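Local coordinates for protein pectate lyase (Cellvibrio cellulosa, PDB 1GXM) that cleaves pectate (polygalacturonate) by anti-beta-elimination, as the catalytic module of a longer family 10 polysaccharide lyase, at residues A[23-28]-A[140-145]; A[190-195]-A[221-226]. One frame throughout, in Å; residues are numbered along the deposited sequence.

Contact 1: residues A[23-28]-A[140-145]; sequences NWLNNA and ALTVLD
Trp24 and Leu25 of helix 20-28 pack against Val143 and Thr142 of helix 136-148, a helix-helix contact within a module of family 10 lyases, whose fold is the (alpha/alpha)3 toroid. The short axes cross at -72° and come no nearer than 10.3 Å, so side chains bridge the gap. Trp24 and Leu25 together make the tight side. Val143 CG2 lies in the indole plane, 3.6 Å from Trp24 CZ3, and so meets an edge and neither face. CG of Trp24 is anti to the backbone N (chi1 166°), which carries the six-membered ring over to helix 136-148. Within its own helix, Ala28 CB lies above one face of that ring, displaced toward the rim, and the tryptophan also stacks on Tyr139 and touches Ile77 and Thr78 of helix 77-90. Leu25 CD1 approaches the backbone at Val143 CA to 3.8 Å and stays 4.1 Å from the methyl Thr142 CG2, while the hydroxyl of Thr142 bonds Ala138 O one turn back. The other side of helix 20-28 is the solvent side, where Asn23 and Asn27 are exposed and take no part. Val143 CG2 touches both tight-side residues: besides the indole edge it lies 4.1 Å from Leu25 CD1.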
loop_
_atom_site.group_PDB
_atom_site.type_symbol
_atom_site.label_atom_id
_atom_site.label_comp_id
_atom_site.label_asym_id
_atom_site.label_seq_id
_atom_site.Cartn_x
_atom_site.Cartn_y
_atom_site.Cartn_z
ATOM N N ASN A 23 6.408 8.405 -5.796
ATOM C CA ASN A 23 5.662 9.656 -5.842
ATOM C C ASN A 23 4.955 9.872 -4.501
ATOM O O ASN A 23 4.936 10.978 -3.948
ATOM C CB ASN A 23 4.635 9.640 -6.960
ATOM C CG ASN A 23 5.232 9.842 -8.340
ATOM O OD1 ASN A 23 4.567 9.581 -9.351
ATOM N ND2 ASN A 23 6.455 10.310 -8.399
ATOM N N TRP A 24 4.358 8.817 -3.966
ATOM C CA TRP A 24 3.707 8.922 -2.675
ATOM C C TRP A 24 4.707 9.379 -1.605
ATOM O O TRP A 24 4.430 10.263 -0.786
ATOM C CB TRP A 24 3.052 7.585 -2.257
ATOM C CG TRP A 24 2.714 7.648 -0.836
ATOM C CD1 TRP A 24 1.609 8.219 -0.290
ATOM C CD2 TRP A 24 3.542 7.247 0.237
ATOM N NE1 TRP A 24 1.701 8.187 1.074
ATOM C CE2 TRP A 24 2.880 7.592 1.424
ATOM C CE3 TRP A 24 4.791 6.607 0.330
ATOM C CZ2 TRP A 24 3.420 7.337 2.678
ATOM C CZ3 TRP A 24 5.315 6.352 1.584
ATOM C CH2 TRP A 24 4.638 6.727 2.726
ATOM N N LEU A 25 5.878 8.768 -1.591
ATOM C CA LEU A 25 6.848 9.037 -0.535
ATOM C C LEU A 25 7.334 10.480 -0.646
ATOM O O LEU A 25 7.416 11.221 0.329
ATOM C CB LEU A 25 8.013 8.078 -0.642
ATOM C CG LEU A 25 9.004 8.092 0.524
ATOM C CD1 LEU A 25 9.632 6.714 0.700
ATOM C CD2 LEU A 25 10.094 9.154 0.308
ATOM N N ASN A 26 7.674 10.881 -1.849
ATOM C CA ASN A 26 8.184 12.231 -2.006
ATOM C C ASN A 26 7.140 13.264 -1.640
ATOM O O ASN A 26 7.470 14.287 -1.042
ATOM C CB ASN A 26 8.781 12.422 -3.395
ATOM C CG ASN A 26 10.154 11.753 -3.512
ATOM O OD1 ASN A 26 11.050 11.985 -2.679
ATOM N ND2 ASN A 26 10.317 10.893 -4.510
ATOM N N ASN A 27 5.879 12.996 -1.949
ATOM C CA ASN A 27 4.795 13.873 -1.509
ATOM C C ASN A 27 4.672 13.929 0.004
ATOM O O ASN A 27 4.397 14.987 0.577
ATOM C CB ASN A 27 3.488 13.375 -2.053
ATOM C CG ASN A 27 3.244 13.848 -3.472
ATOM O OD1 ASN A 27 2.465 13.247 -4.215
ATOM N ND2 ASN A 27 4.013 14.844 -3.903
ATOM N N ALA A 28 4.868 12.794 0.662
ATOM C CA ALA A 28 4.722 12.720 2.118
ATOM C C ALA A 28 5.740 13.599 2.840
ATOM O O ALA A 28 5.540 14.002 3.972
ATOM C CB ALA A 28 4.849 11.292 2.597
ATOM N N ALA A 140 4.939 1.019 3.237
ATOM C CA ALA A 140 5.840 0.836 4.384
ATOM C C ALA A 140 7.172 0.256 3.928
ATOM O O ALA A 140 8.231 0.687 4.362
ATOM C CB ALA A 140 5.229 -0.039 5.418
ATOM N N LEU A 141 7.116 -0.741 3.062
ATOM C CA LEU A 141 8.337 -1.322 2.530
ATOM C C LEU A 141 9.096 -0.319 1.700
ATOM O O LEU A 141 10.314 -0.333 1.674
ATOM C CB LEU A 141 8.066 -2.590 1.723
ATOM C CG LEU A 141 7.521 -3.747 2.536
ATOM C CD1 LEU A 141 7.152 -4.872 1.630
ATOM C CD2 LEU A 141 8.535 -4.213 3.563
ATOM N N THR A 142 8.384 0.538 0.985
ATOM C CA THR A 142 9.011 1.581 0.187
ATOM C C THR A 142 9.778 2.535 1.096
ATOM O O THR A 142 10.917 2.905 0.812
ATOM C CB THR A 142 7.964 2.339 -0.623
ATOM O OG1 THR A 142 7.345 1.438 -1.554
ATOM C CG2 THR A 142 8.593 3.437 -1.499
ATOM N N VAL A 143 9.167 2.927 2.204
ATOM C CA VAL A 143 9.847 3.799 3.164
ATOM C C VAL A 143 11.121 3.115 3.650
ATOM O O VAL A 143 12.205 3.723 3.674
ATOM C CB VAL A 143 8.949 4.146 4.354
ATOM C CG1 VAL A 143 9.749 4.886 5.404
ATOM C CG2 VAL A 143 7.766 4.978 3.912
ATOM N N LEU A 144 10.995 1.868 4.071
ATOM C CA LEU A 144 12.162 1.140 4.581
ATOM C C LEU A 144 13.226 0.996 3.505
ATOM O O LEU A 144 14.408 1.067 3.790
ATOM C CB LEU A 144 11.760 -0.219 5.147
ATOM C CG LEU A 144 10.916 -0.132 6.416
ATOM C CD1 LEU A 144 10.418 -1.516 6.754
ATOM C CD2 LEU A 144 11.695 0.469 7.568
ATOM N N ASP A 145 12.807 0.784 2.268
ATOM C CA ASP A 145 13.749 0.679 1.160
ATOM C C ASP A 145 14.449 1.996 0.890
ATOM O O ASP A 145 15.637 2.014 0.635
ATOM C CB ASP A 145 13.059 0.196 -0.089
ATOM C CG ASP A 145 13.999 0.056 -1.231
ATOM O OD1 ASP A 145 14.818 -0.901 -1.241
ATOM O OD2 ASP A 145 13.970 0.871 -2.166
#

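Contact 2: residues A[190-195]-A[221-226]; sequences TVWCAQ and GVLAFL
Trp192 reaches from the loop after strand 188-189 onto helix 219-226, and the six-membered end of its indole is the bump, set in a hollow with Val222 as its floor, Leu223 at its edge and Leu226 beyond its rim. On the floor, Val222 CG1 stands over one face 3.4 Å from the ring centroid and 1° off the normal. That near-perfect centring defines a CH-pi contact and explains why each of the six carbons, such as Trp192 CE3, is 3.7 Å from Val222 CG1. CG1 owes this place to its position anti to the backbone N (chi1 178°). Leu223 closes the hollow from another direction: its CD2 sits in the ring plane at the far edge, 3.8 Å from Trp192 CZ3 and equally close to CH2. Leu226, one helical turn beyond Val222, points back at the incoming indole, its CD1 obliquely placed beyond the rim, 3.9 Å from Trp192 CH2. Phe132 also meets the indole, at a steep angle between planes. The backbone is pinned as well, since Trp192 N bonds Ser219 OG near the start of the same helix. All four touching residues are buried and the contact between them is wholly apolar. The side-chain contact itself therefore probably rests on dispersion and CH-pi attraction, while polar bonds outside it anchor the loop and the indole's buried NE1, which is satisfied by Ile178 O of helix 161-181.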
loop_
_atom_site.group_PDB
_atom_site.type_symbol
_atom_site.label_atom_id
_atom_site.label_comp_id
_atom_site.label_asym_id
_atom_site.label_seq_id
_atom_site.Cartn_x
_atom_site.Cartn_y
_atom_site.Cartn_z
ATOM N N THR A 190 -0.672 -13.710 -11.065
ATOM C CA THR A 190 -1.534 -12.536 -11.215
ATOM C C THR A 190 -1.118 -11.454 -10.245
ATOM O O THR A 190 -0.072 -10.882 -10.404
ATOM C CB THR A 190 -3.039 -12.894 -11.118
ATOM O OG1 THR A 190 -3.361 -13.508 -9.864
ATOM C CG2 THR A 190 -3.419 -13.906 -12.220
ATOM N N VAL A 191 -1.943 -11.168 -9.242
ATOM C CA VAL A 191 -1.703 -10.056 -8.331
ATOM C C VAL A 191 -2.008 -10.498 -6.899
ATOM O O VAL A 191 -1.763 -11.652 -6.559
ATOM C CB VAL A 191 -2.422 -8.766 -8.775
ATOM C CG1 VAL A 191 -1.844 -8.275 -10.079
ATOM C CG2 VAL A 191 -3.938 -8.943 -8.870
ATOM N N TRP A 192 -2.504 -9.589 -6.068
ATOM C CA TRP A 192 -2.651 -9.839 -4.656
ATOM C C TRP A 192 -4.034 -9.447 -4.210
ATOM O O TRP A 192 -4.683 -8.595 -4.793
ATOM C CB TRP A 192 -1.632 -9.013 -3.829
ATOM C CG TRP A 192 -0.234 -9.370 -4.165
ATOM C CD1 TRP A 192 0.555 -10.261 -3.514
ATOM C CD2 TRP A 192 0.519 -8.923 -5.296
ATOM N NE1 TRP A 192 1.756 -10.379 -4.151
ATOM C CE2 TRP A 192 1.768 -9.569 -5.249
ATOM C CE3 TRP A 192 0.275 -8.014 -6.324
ATOM C CZ2 TRP A 192 2.752 -9.359 -6.208
ATOM C CZ3 TRP A 192 1.233 -7.805 -7.268
ATOM C CH2 TRP A 192 2.456 -8.492 -7.226
ATOM N N CYS A 193 -4.462 -10.067 -3.131
ATOM C CA CYS A 193 -5.617 -9.633 -2.367
ATOM C C CYS A 193 -5.223 -8.439 -1.527
ATOM O O CYS A 193 -4.068 -8.198 -1.263
ATOM C CB CYS A 193 -6.084 -10.786 -1.462
ATOM S SG CYS A 193 -7.711 -10.552 -0.762
ATOM N N ALA A 194 -6.207 -7.682 -1.069
ATOM C CA ALA A 194 -5.911 -6.544 -0.212
ATOM C C ALA A 194 -5.309 -6.976 1.115
ATOM O O ALA A 194 -4.635 -6.205 1.765
ATOM C CB ALA A 194 -7.112 -5.697 0.013
ATOM N N GLN A 195 -5.550 -8.212 1.511
ATOM C CA GLN A 195 -4.919 -8.746 2.696
ATOM C C GLN A 195 -4.734 -10.241 2.518
ATOM O O GLN A 195 -5.553 -10.901 1.884
ATOM C CB GLN A 195 -5.686 -8.409 3.974
ATOM C CG GLN A 195 -7.122 -8.772 3.961
ATOM C CD GLN A 195 -7.980 -7.900 3.060
ATOM O OE1 GLN A 195 -7.850 -6.665 3.077
ATOM N NE2 GLN A 195 -8.883 -8.512 2.326
ATOM N N GLY A 221 0.062 -0.592 -6.015
ATOM C CA GLY A 221 1.129 -0.185 -5.129
ATOM C C GLY A 221 2.111 -1.300 -4.873
ATOM O O GLY A 221 3.297 -1.055 -4.660
ATOM N N VAL A 222 1.626 -2.531 -4.843
ATOM C CA VAL A 222 2.527 -3.669 -4.645
ATOM C C VAL A 222 3.485 -3.749 -5.831
ATOM O O VAL A 222 4.689 -3.906 -5.679
ATOM C CB VAL A 222 1.754 -4.980 -4.506
ATOM C CG1 VAL A 222 2.729 -6.136 -4.358
ATOM C CG2 VAL A 222 0.829 -4.951 -3.304
ATOM N N LEU A 223 2.945 -3.648 -7.036
ATOM C CA LEU A 223 3.783 -3.623 -8.229
ATOM C C LEU A 223 4.758 -2.456 -8.222
ATOM O O LEU A 223 5.919 -2.595 -8.560
ATOM C CB LEU A 223 2.927 -3.607 -9.485
ATOM C CG LEU A 223 2.170 -4.903 -9.701
ATOM C CD1 LEU A 223 1.094 -4.739 -10.776
ATOM C CD2 LEU A 223 3.075 -6.062 -10.072
ATOM N N ALA A 224 4.280 -1.298 -7.817
ATOM C CA ALA A 224 5.127 -0.123 -7.761
ATOM C C ALA A 224 6.279 -0.377 -6.785
ATOM O O ALA A 224 7.433 -0.074 -7.083
ATOM C CB ALA A 224 4.319 1.074 -7.345
ATOM N N PHE A 225 5.987 -0.934 -5.618
ATOM C CA PHE A 225 7.056 -1.288 -4.694
ATOM C C PHE A 225 8.039 -2.276 -5.319
ATOM O O PHE A 225 9.247 -2.097 -5.223
ATOM C CB PHE A 225 6.534 -1.884 -3.392
ATOM C CG PHE A 225 7.616 -2.544 -2.629
ATOM C CD1 PHE A 225 8.617 -1.795 -2.048
ATOM C CD2 PHE A 225 7.710 -3.918 -2.618
ATOM C CE1 PHE A 225 9.688 -2.427 -1.433
ATOM C CE2 PHE A 225 8.772 -4.537 -2.024
ATOM C CZ PHE A 225 9.747 -3.786 -1.412
ATOM N N LEU A 226 7.537 -3.328 -5.935
ATOM C CA LEU A 226 8.430 -4.301 -6.560
ATOM C C LEU A 226 9.318 -3.669 -7.592
ATOM O O LEU A 226 10.469 -4.071 -7.734
ATOM C CB LEU A 226 7.667 -5.462 -7.168
ATOM C CG LEU A 226 7.054 -6.435 -6.176
ATOM C CD1 LEU A 226 6.239 -7.447 -6.988
ATOM C CD2 LEU A 226 8.071 -7.139 -5.298
#

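Contacts 1 and 2 follow one another along the chain, the first closing before the second opens, and their centres are 15 Å apart. They are joined directly through Phe225, on helix 219-226 of contact 2: its CD1 lies 3.5 Å from Thr142 OG1 and its CE1 3.6 Å from Leu141 CB, both on helix 136-148 of contact 1. Helix 161-181 lies beside both: Ile178 touches Leu141, Val222 and Phe225. The N-terminal helix 20-28, helices 136-148, 161-181 and 219-226 and the loop 190-195 are thus tied by one continuous run of side-chain contacts through the interior of the catalytic module, joining parts of it that are distant in sequence.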